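Local coordinates for protein glycerol dehydratase (PDB 1R9D) that probably removes water from glycerol by glycyl-radical chemistry, without the help of vitamin B12, as a lyase of the pyruvate formate-lyase-like family, at residues Y339-G345 and Q373-R379; A404-V410 and K730-F736; D667-P671 and T699-Q703. One frame throughout, in Å; residues are numbered along the deposited sequence.

All three contacts, each buried, reach one mixed sheet, ordered 341-344, 375-380, 404-407, 733-738, 702-705. Contact 1 is the parallel pair at one end; contact 2 is the antiparallel seam in the middle; contact 3 braces a loop against the outermost strand at the other end. Contacts 1 and 2, with centres about 13 Å apart, meet through the salt bridge from R379 NH2 to D408 OD2, 2.8 Å. Contacts 2 and 3 lie closer, about 11 Å between centres, and share the bond of F701 N to H733 ND1, 3.2 Å. Glycerol sits nearest contact 1, about 3 Å from the Y339 side chain, against about 9 Å from that of Y406 and about 8 Å from that of L700.

Contact 1. Residues Y339-G345 and Q373-R379; sequences YQNLIVG and QPSLSVR
Q340 and Q373 cross at about a right angle, yet their amide planes are nearly coplanar, 13° apart. The shared plane lets Q340 NE2 meet a lone pair of Q373 OE1 at 2.9 Å, almost straight (171°); Q340 N takes the oxygen's other lone pair, also at 2.9 Å. Two N-H groups thus grip one buried oxygen, and H271 and L318 O hold the rest of the Q340 amide. A bend at chi2 (-73°) curls Q373 back to this position. Beyond the glutamines, strands 341-344 and 375-379 run parallel in register, N341 beside S375 through V344 beside V378, as the two strands of a beta-alpha-beta unit whose crossover helix is 357-369. The N341, I343, S375 and S377 side chains share one face. There S377 OG donates to N341 OD1 at 2.9 Å, tilted a little from the carbonyl plane, while N341 ND2 turns to G432 O. Farther along, I343 CD1 presses on R379 CG at 3.3 Å, the two chains crossing nearly perpendicularly; the guanidinium then reaches D408. On the other face, L342 CD2 meets L376 CD1 at 3.9 Å and V344 CG2 meets V378 CG1 at 4.0 Å, with helices 357-369 and 386-397 packed against L376, V344 and V378.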
loop_
_atom_site.group_PDB
_atom_site.type_symbol
_atom_site.label_atom_id
_atom_site.label_comp_id
_atom_site.label_asym_id
_atom_site.label_seq_id
_atom_site.Cartn_x
_atom_site.Cartn_y
_atom_site.Cartn_z
ATOM N N TYR A 339 -2.927 9.420 -30.188
ATOM C CA TYR A 339 -1.531 9.879 -30.159
ATOM C C TYR A 339 -0.459 8.786 -30.182
ATOM O O TYR A 339 0.491 8.829 -29.401
ATOM C CB TYR A 339 -1.299 10.756 -28.923
ATOM C CG TYR A 339 -2.320 11.853 -28.719
ATOM C CD1 TYR A 339 -3.446 11.645 -27.922
ATOM C CD2 TYR A 339 -2.163 13.101 -29.326
ATOM C CE1 TYR A 339 -4.388 12.649 -27.732
ATOM C CE2 TYR A 339 -3.102 14.112 -29.144
ATOM C CZ TYR A 339 -4.210 13.883 -28.349
ATOM O OH TYR A 339 -5.141 14.882 -28.171
ATOM N N GLN A 340 -0.592 7.819 -31.082
ATOM C CA GLN A 340 0.383 6.736 -31.179
ATOM C C GLN A 340 1.510 7.169 -32.115
ATOM O O GLN A 340 1.434 6.984 -33.335
ATOM C CB GLN A 340 -0.312 5.476 -31.705
ATOM C CG GLN A 340 -1.512 5.081 -30.853
ATOM C CD GLN A 340 -2.468 4.151 -31.572
ATOM O OE1 GLN A 340 -2.612 2.982 -31.207
ATOM N NE2 GLN A 340 -3.125 4.668 -32.604
ATOM N N ASN A 341 2.564 7.745 -31.542
ATOM C CA ASN A 341 3.669 8.234 -32.347
ATOM C C ASN A 341 4.611 7.139 -32.822
ATOM O O ASN A 341 5.075 6.305 -32.039
ATOM C CB ASN A 341 4.455 9.305 -31.571
ATOM C CG ASN A 341 5.210 10.254 -32.493
ATOM O OD1 ASN A 341 6.122 9.849 -33.204
ATOM N ND2 ASN A 341 4.810 11.521 -32.493
ATOM N N LEU A 342 4.879 7.149 -34.122
ATOM C CA LEU A 342 5.777 6.186 -34.750
ATOM C C LEU A 342 6.796 7.036 -35.501
ATOM O O LEU A 342 6.428 7.861 -36.331
ATOM C CB LEU A 342 4.992 5.281 -35.710
ATOM C CG LEU A 342 5.733 4.118 -36.379
ATOM C CD1 LEU A 342 4.725 3.037 -36.797
ATOM C CD2 LEU A 342 6.519 4.627 -37.580
ATOM N N ILE A 343 8.077 6.837 -35.207
ATOM C CA ILE A 343 9.122 7.642 -35.829
ATOM C C ILE A 343 10.118 6.821 -36.647
ATOM O O ILE A 343 10.384 5.661 -36.334
ATOM C CB ILE A 343 9.867 8.443 -34.720
ATOM C CG1 ILE A 343 10.719 9.560 -35.326
ATOM C CG2 ILE A 343 10.740 7.506 -33.907
ATOM C CD1 ILE A 343 11.014 10.668 -34.329
ATOM N N VAL A 344 10.651 7.414 -37.712
ATOM C CA VAL A 344 11.631 6.722 -38.533
ATOM C C VAL A 344 12.837 7.608 -38.823
ATOM O O VAL A 344 12.763 8.837 -38.715
ATOM C CB VAL A 344 11.022 6.208 -39.873
ATOM C CG1 VAL A 344 9.879 5.244 -39.576
ATOM C CG2 VAL A 344 10.546 7.369 -40.736
ATOM N N GLY A 345 13.950 6.974 -39.173
ATOM C CA GLY A 345 15.169 7.708 -39.467
ATOM C C GLY A 345 15.951 8.031 -38.208
ATOM O O GLY A 345 15.614 7.560 -37.120
ATOM N N GLN A 373 -3.995 8.260 -37.838
ATOM C CA GLN A 373 -2.956 7.485 -37.172
ATOM C C GLN A 373 -2.193 6.587 -38.139
ATOM O O GLN A 373 -2.710 6.206 -39.195
ATOM C CB GLN A 373 -3.580 6.628 -36.062
ATOM C CG GLN A 373 -4.184 7.439 -34.934
ATOM C CD GLN A 373 -3.118 8.073 -34.060
ATOM O OE1 GLN A 373 -2.413 7.379 -33.329
ATOM N NE2 GLN A 373 -2.984 9.394 -34.144
ATOM N N PRO A 374 -0.938 6.256 -37.803
ATOM C CA PRO A 374 -0.265 6.706 -36.580
ATOM C C PRO A 374 0.287 8.112 -36.779
ATOM O O PRO A 374 0.318 8.621 -37.901
ATOM C CB PRO A 374 0.851 5.687 -36.415
ATOM C CG PRO A 374 1.235 5.423 -37.839
ATOM C CD PRO A 374 -0.111 5.266 -38.515
ATOM N N SER A 375 0.707 8.740 -35.686
ATOM C CA SER A 375 1.287 10.074 -35.758
ATOM C C SER A 375 2.709 9.846 -36.256
ATOM O O SER A 375 3.640 9.692 -35.458
ATOM C CB SER A 375 1.295 10.722 -34.370
ATOM O OG SER A 375 -0.029 10.939 -33.899
ATOM N N LEU A 376 2.860 9.799 -37.578
ATOM C CA LEU A 376 4.151 9.549 -38.212
ATOM C C LEU A 376 5.123 10.712 -38.033
ATOM O O LEU A 376 4.761 11.877 -38.215
ATOM C CB LEU A 376 3.956 9.260 -39.703
ATOM C CG LEU A 376 5.204 8.879 -40.504
ATOM C CD1 LEU A 376 5.862 7.650 -39.893
ATOM C CD2 LEU A 376 4.819 8.605 -41.950
ATOM N N SER A 377 6.364 10.372 -37.706
ATOM C CA SER A 377 7.399 11.364 -37.452
ATOM C C SER A 377 8.732 10.942 -38.048
ATOM O O SER A 377 8.932 9.776 -38.378
ATOM C CB SER A 377 7.571 11.528 -35.941
ATOM O OG SER A 377 6.345 11.863 -35.316
ATOM N N VAL A 378 9.651 11.895 -38.183
ATOM C CA VAL A 378 10.973 11.587 -38.700
ATOM C C VAL A 378 12.025 12.315 -37.859
ATOM O O VAL A 378 11.800 13.430 -37.388
ATOM C CB VAL A 378 11.151 12.010 -40.191
ATOM C CG1 VAL A 378 10.108 11.310 -41.070
ATOM C CG2 VAL A 378 11.046 13.523 -40.330
ATOM N N ARG A 379 13.156 11.662 -37.642
ATOM C CA ARG A 379 14.245 12.275 -36.891
ATOM C C ARG A 379 15.190 12.869 -37.923
ATOM O O ARG A 379 15.417 12.272 -38.975
ATOM C CB ARG A 379 14.975 11.228 -36.045
ATOM C CG ARG A 379 14.260 10.890 -34.749
ATOM C CD ARG A 379 14.979 9.799 -33.968
ATOM N NE ARG A 379 16.402 10.089 -33.819
ATOM C CZ ARG A 379 17.233 9.367 -33.078
ATOM N NH1 ARG A 379 16.779 8.315 -32.408
ATOM N NH2 ARG A 379 18.525 9.684 -33.024
#

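Contact 2. Residues A404-V410 and K730-F736; sequences AYYNDEV and KGFHVQF
Y406 and H733 lie side by side and point the same way, H733 CD2 sitting over one face of the tyrosine ring, 3.6 Å from Y406 CE2. The ring planes meet obliquely at 46°, and A404 CB comes to the imidazole edge. On the other face of the sheet, Y405 CE1 reaches the edge of the F736 ring, 4.0 Å from F736 CE1, the side chains crossing at about a right angle. Between them the backbones pair: Y405 N donates to V734 O at 2.9 Å, V734 N returns a longer bond to Y405 O, and N407 N follows to F732 O at 3.0 Å. N407 swings CG away from its own N (chi1 -171°), which carries ND2 to G731 O at 2.8 Å, nearly straight and in the amide plane. Its OD1 takes a weak capping bond from E409 N. V410 CG2 packs 3.3 Å from K730 O, and a water joins K730 NZ to E409 O. Farther out, C433 O holds the Y406 hydroxyl and T396 that of Y405. The seam is an antiparallel beta pair running into an Asn N-cap of helix 408-417, next to K730, the C-prime residue of the Schellman motif that ends helix 712-728; it joins the pyruvate formate-lyase-like and glycine radical sequence regions.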
loop_
_atom_site.group_PDB
_atom_site.type_symbol
_atom_site.label_atom_id
_atom_site.label_comp_id
_atom_site.label_asym_id
_atom_site.label_seq_id
_atom_site.Cartn_x
_atom_site.Cartn_y
_atom_site.Cartn_z
ATOM N N ALA A 404 5.864 14.806 -38.654
ATOM C CA ALA A 404 6.348 15.788 -37.692
ATOM C C ALA A 404 7.867 15.615 -37.761
ATOM O O ALA A 404 8.345 14.490 -37.904
ATOM C CB ALA A 404 5.831 15.461 -36.297
ATOM N N TYR A 405 8.618 16.717 -37.683
ATOM C CA TYR A 405 10.082 16.670 -37.750
ATOM C C TYR A 405 10.688 16.934 -36.380
ATOM O O TYR A 405 10.257 17.850 -35.682
ATOM C CB TYR A 405 10.621 17.718 -38.741
ATOM C CG TYR A 405 10.148 17.531 -40.170
ATOM C CD1 TYR A 405 8.867 17.918 -40.560
ATOM C CD2 TYR A 405 10.976 16.951 -41.125
ATOM C CE1 TYR A 405 8.422 17.728 -41.872
ATOM C CE2 TYR A 405 10.541 16.755 -42.442
ATOM C CZ TYR A 405 9.265 17.147 -42.803
ATOM O OH TYR A 405 8.832 16.962 -44.099
ATOM N N TYR A 406 11.684 16.130 -36.003
ATOM C CA TYR A 406 12.350 16.269 -34.705
ATOM C C TYR A 406 13.850 16.419 -34.853
ATOM O O TYR A 406 14.480 15.723 -35.650
ATOM C CB TYR A 406 12.022 15.069 -33.814
ATOM C CG TYR A 406 10.549 14.974 -33.527
ATOM C CD1 TYR A 406 9.692 14.306 -34.402
ATOM C CD2 TYR A 406 10.000 15.610 -32.421
ATOM C CE1 TYR A 406 8.320 14.283 -34.179
ATOM C CE2 TYR A 406 8.629 15.592 -32.185
ATOM C CZ TYR A 406 7.797 14.926 -33.073
ATOM O OH TYR A 406 6.442 14.916 -32.853
ATOM N N ASN A 407 14.419 17.316 -34.049
ATOM C CA ASN A 407 15.843 17.640 -34.105
ATOM C C ASN A 407 16.765 16.880 -33.149
ATOM O O ASN A 407 16.818 17.174 -31.965
ATOM C CB ASN A 407 15.989 19.153 -33.881
ATOM C CG ASN A 407 17.394 19.654 -34.121
ATOM O OD1 ASN A 407 18.230 18.947 -34.681
ATOM N ND2 ASN A 407 17.655 20.895 -33.717
ATOM N N ASP A 408 17.492 15.902 -33.685
ATOM C CA ASP A 408 18.445 15.100 -32.912
ATOM C C ASP A 408 19.477 15.981 -32.210
ATOM O O ASP A 408 19.886 15.706 -31.081
ATOM C CB ASP A 408 19.227 14.175 -33.840
ATOM C CG ASP A 408 18.508 12.874 -34.145
ATOM O OD1 ASP A 408 17.272 12.797 -33.990
ATOM O OD2 ASP A 408 19.210 11.926 -34.564
ATOM N N GLU A 409 19.908 17.028 -32.906
ATOM C CA GLU A 409 20.945 17.922 -32.393
ATOM C C GLU A 409 20.603 18.625 -31.084
ATOM O O GLU A 409 21.498 18.989 -30.323
ATOM C CB GLU A 409 21.321 18.940 -33.474
ATOM C CG GLU A 409 21.766 18.311 -34.810
ATOM C CD GLU A 409 23.032 17.469 -34.700
ATOM O OE1 GLU A 409 23.954 17.871 -33.955
ATOM O OE2 GLU A 409 23.120 16.414 -35.376
ATOM N N VAL A 410 19.315 18.826 -30.820
ATOM C CA VAL A 410 18.879 19.452 -29.573
ATOM C C VAL A 410 18.400 18.379 -28.593
ATOM O O VAL A 410 18.754 18.382 -27.413
ATOM C CB VAL A 410 17.702 20.446 -29.801
ATOM C CG1 VAL A 410 17.078 20.844 -28.463
ATOM C CG2 VAL A 410 18.197 21.683 -30.521
ATOM N N LYS A 730 18.845 25.486 -33.259
ATOM C CA LYS A 730 18.461 24.764 -32.051
ATOM C C LYS A 730 16.970 24.645 -31.757
ATOM O O LYS A 730 16.567 24.601 -30.596
ATOM C CB LYS A 730 19.187 25.348 -30.829
ATOM C CG LYS A 730 20.712 25.350 -30.967
ATOM C CD LYS A 730 21.238 23.964 -31.290
ATOM C CE LYS A 730 22.750 23.962 -31.480
ATOM N NZ LYS A 730 23.220 22.613 -31.900
ATOM N N GLY A 731 16.153 24.598 -32.807
ATOM C CA GLY A 731 14.726 24.416 -32.617
ATOM C C GLY A 731 14.524 22.943 -32.293
ATOM O O GLY A 731 15.347 22.111 -32.681
ATOM N N PHE A 732 13.429 22.619 -31.610
ATOM C CA PHE A 732 13.130 21.251 -31.175
ATOM C C PHE A 732 12.325 20.415 -32.175
ATOM O O PHE A 732 12.696 19.282 -32.508
ATOM C CB PHE A 732 12.351 21.331 -29.854
ATOM C CG PHE A 732 12.289 20.040 -29.084
ATOM C CD1 PHE A 732 13.088 19.853 -27.958
ATOM C CD2 PHE A 732 11.400 19.032 -29.449
ATOM C CE1 PHE A 732 13.002 18.680 -27.202
ATOM C CE2 PHE A 732 11.306 17.853 -28.701
ATOM C CZ PHE A 732 12.109 17.680 -27.575
ATOM N N HIS A 733 11.216 20.981 -32.632
ATOM C CA HIS A 733 10.310 20.295 -33.547
ATOM C C HIS A 733 9.542 21.268 -34.437
ATOM O O HIS A 733 9.351 22.424 -34.079
ATOM C CB HIS A 733 9.308 19.465 -32.717
ATOM C CG HIS A 733 7.931 19.387 -33.310
ATOM N ND1 HIS A 733 7.046 20.445 -33.293
ATOM C CD2 HIS A 733 7.300 18.383 -33.964
ATOM C CE1 HIS A 733 5.932 20.097 -33.913
ATOM N NE2 HIS A 733 6.059 18.851 -34.331
ATOM N N VAL A 734 9.111 20.785 -35.600
ATOM C CA VAL A 734 8.303 21.590 -36.502
ATOM C C VAL A 734 7.461 20.646 -37.367
ATOM O O VAL A 734 7.872 19.521 -37.657
ATOM C CB VAL A 734 9.180 22.534 -37.382
ATOM C CG1 VAL A 734 9.989 21.733 -38.389
ATOM C CG2 VAL A 734 8.292 23.571 -38.075
ATOM N N GLN A 735 6.268 21.090 -37.744
ATOM C CA GLN A 735 5.381 20.280 -38.573
ATOM C C GLN A 735 4.564 21.249 -39.417
ATOM O O GLN A 735 4.403 22.409 -39.034
ATOM C CB GLN A 735 4.475 19.428 -37.691
ATOM C CG GLN A 735 3.589 20.231 -36.768
ATOM C CD GLN A 735 2.953 19.382 -35.693
ATOM O OE1 GLN A 735 1.987 19.801 -35.049
ATOM N NE2 GLN A 735 3.499 18.190 -35.476
ATOM N N PHE A 736 4.034 20.780 -40.544
ATOM C CA PHE A 736 3.306 21.672 -41.439
ATOM C C PHE A 736 1.964 21.224 -41.993
ATOM O O PHE A 736 1.778 20.062 -42.353
ATOM C CB PHE A 736 4.171 22.012 -42.658
ATOM C CG PHE A 736 5.596 22.344 -42.329
ATOM C CD1 PHE A 736 6.539 21.335 -42.159
ATOM C CD2 PHE A 736 5.995 23.666 -42.180
ATOM C CE1 PHE A 736 7.865 21.641 -41.842
ATOM C CE2 PHE A 736 7.314 23.984 -41.864
ATOM C CZ PHE A 736 8.252 22.970 -41.694
HETATM O O HOH W 1 22.504 21.518 -29.530
#

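Contact 3. Residues D667-P671 and T699-Q703; sequences DGVSP and TLFNQ
With OG turned anti to its own carbonyl carbon (chi1 -47°), S670 puts its hydroxyl against the backbone of N702; D667, whose CG stands between backbone N and carbonyl carbon (chi1 51°), directs its carboxylate to the N702 amide. S670 OG works both ways. It accepts a nearly straight bond from N702 N at 2.8 Å and donates to D667 O at 3.1 Å. That carbonyl also takes S670 N, which arrives on the opposite face of its plane, so two bonds from one residue clasp it. The D667 and N702 side chains cross at about a right angle, their planes clearly inclined. N702 ND2, with its partner exactly in the amide plane, meets D667 OD1 on the anti side, 3.0 Å away and lifted 31° out of the carboxylate plane; it also makes a weak bond to V761 O. Residues 667-670 form a type II' beta turn, with G668 at its first corner, and the turn is docked on the run leading into strand 702-705. V669 N at the other corner donates to L700 O at 2.8 Å, and G668 CA adds a CA-H...O contact to the same oxygen. S670 OG also comes to the F701 ring edge, in plane, 3.6 Å from F701 CD1. Apolar contacts join V669 CG2 to F701 CB at 4.0 Å and P671 CD, obliquely, to F701 CE1 at 3.9 Å. V687 of helix 680-687 touches V669 and F701.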
loop_
_atom_site.group_PDB
_atom_site.type_symbol
_atom_site.label_atom_id
_atom_site.label_comp_id
_atom_site.label_asym_id
_atom_site.label_seq_id
_atom_site.Cartn_x
_atom_site.Cartn_y
_atom_site.Cartn_z
ATOM N N ASP A 667 -0.929 28.205 -30.009
ATOM C CA ASP A 667 -0.621 26.778 -29.920
ATOM C C ASP A 667 0.884 26.498 -29.805
ATOM O O ASP A 667 1.668 26.957 -30.629
ATOM C CB ASP A 667 -1.192 26.062 -31.150
ATOM C CG ASP A 667 -0.791 26.734 -32.457
ATOM O OD1 ASP A 667 -0.008 26.135 -33.223
ATOM O OD2 ASP A 667 -1.252 27.870 -32.716
ATOM N N GLY A 668 1.277 25.746 -28.779
ATOM C CA GLY A 668 2.682 25.419 -28.586
ATOM C C GLY A 668 3.552 26.661 -28.484
ATOM O O GLY A 668 3.226 27.589 -27.750
ATOM N N VAL A 669 4.663 26.678 -29.214
ATOM C CA VAL A 669 5.551 27.835 -29.201
ATOM C C VAL A 669 5.398 28.636 -30.495
ATOM O O VAL A 669 6.250 29.455 -30.836
ATOM C CB VAL A 669 7.030 27.411 -29.022
ATOM C CG1 VAL A 669 7.211 26.783 -27.645
ATOM C CG2 VAL A 669 7.442 26.429 -30.124
ATOM N N SER A 670 4.302 28.389 -31.213
ATOM C CA SER A 670 4.031 29.080 -32.473
ATOM C C SER A 670 3.557 30.512 -32.219
ATOM O O SER A 670 2.910 30.788 -31.215
ATOM C CB SER A 670 2.928 28.351 -33.258
ATOM O OG SER A 670 3.149 26.954 -33.318
ATOM N N PRO A 671 3.879 31.442 -33.133
ATOM C CA PRO A 671 3.452 32.836 -32.970
ATOM C C PRO A 671 1.921 32.902 -32.973
ATOM O O PRO A 671 1.267 32.007 -33.516
ATOM C CB PRO A 671 4.049 33.523 -34.199
ATOM C CG PRO A 671 5.302 32.737 -34.447
ATOM C CD PRO A 671 4.830 31.306 -34.251
ATOM N N THR A 699 8.633 20.690 -27.106
ATOM C CA THR A 699 7.996 21.944 -27.500
ATOM C C THR A 699 7.407 21.689 -28.880
ATOM O O THR A 699 7.948 20.897 -29.652
ATOM C CB THR A 699 9.002 23.124 -27.565
ATOM O OG1 THR A 699 9.876 22.955 -28.685
ATOM C CG2 THR A 699 9.830 23.189 -26.288
ATOM N N LEU A 700 6.299 22.353 -29.193
ATOM C CA LEU A 700 5.628 22.134 -30.470
ATOM C C LEU A 700 5.499 23.404 -31.312
ATOM O O LEU A 700 4.985 24.421 -30.849
ATOM C CB LEU A 700 4.246 21.535 -30.198
ATOM C CG LEU A 700 3.375 21.061 -31.366
ATOM C CD1 LEU A 700 2.516 19.909 -30.899
ATOM C CD2 LEU A 700 2.517 22.204 -31.872
ATOM N N PHE A 701 5.948 23.319 -32.559
ATOM C CA PHE A 701 5.903 24.455 -33.474
ATOM C C PHE A 701 5.096 24.129 -34.738
ATOM O O PHE A 701 5.469 23.249 -35.507
ATOM C CB PHE A 701 7.347 24.857 -33.815
ATOM C CG PHE A 701 7.466 26.040 -34.742
ATOM C CD1 PHE A 701 6.472 27.013 -34.801
ATOM C CD2 PHE A 701 8.604 26.197 -35.529
ATOM C CE1 PHE A 701 6.610 28.131 -35.634
ATOM C CE2 PHE A 701 8.754 27.316 -36.365
ATOM C CZ PHE A 701 7.756 28.279 -36.414
ATOM N N ASN A 702 3.984 24.840 -34.926
ATOM C CA ASN A 702 3.106 24.652 -36.088
ATOM C C ASN A 702 3.295 25.754 -37.121
ATOM O O ASN A 702 3.389 26.930 -36.767
ATOM C CB ASN A 702 1.626 24.723 -35.690
ATOM C CG ASN A 702 1.019 23.378 -35.353
ATOM O OD1 ASN A 702 1.272 22.374 -36.021
ATOM N ND2 ASN A 702 0.175 23.363 -34.326
ATOM N N GLN A 703 3.334 25.368 -38.390
ATOM C CA GLN A 703 3.400 26.324 -39.485
ATOM C C GLN A 703 2.440 25.819 -40.560
ATOM O O GLN A 703 2.279 24.609 -40.741
ATOM C CB GLN A 703 4.826 26.491 -40.024
ATOM C CG GLN A 703 5.602 27.570 -39.254
ATOM C CD GLN A 703 6.787 28.133 -40.023
ATOM O OE1 GLN A 703 7.211 29.268 -39.791
ATOM N NE2 GLN A 703 7.331 27.345 -40.930
#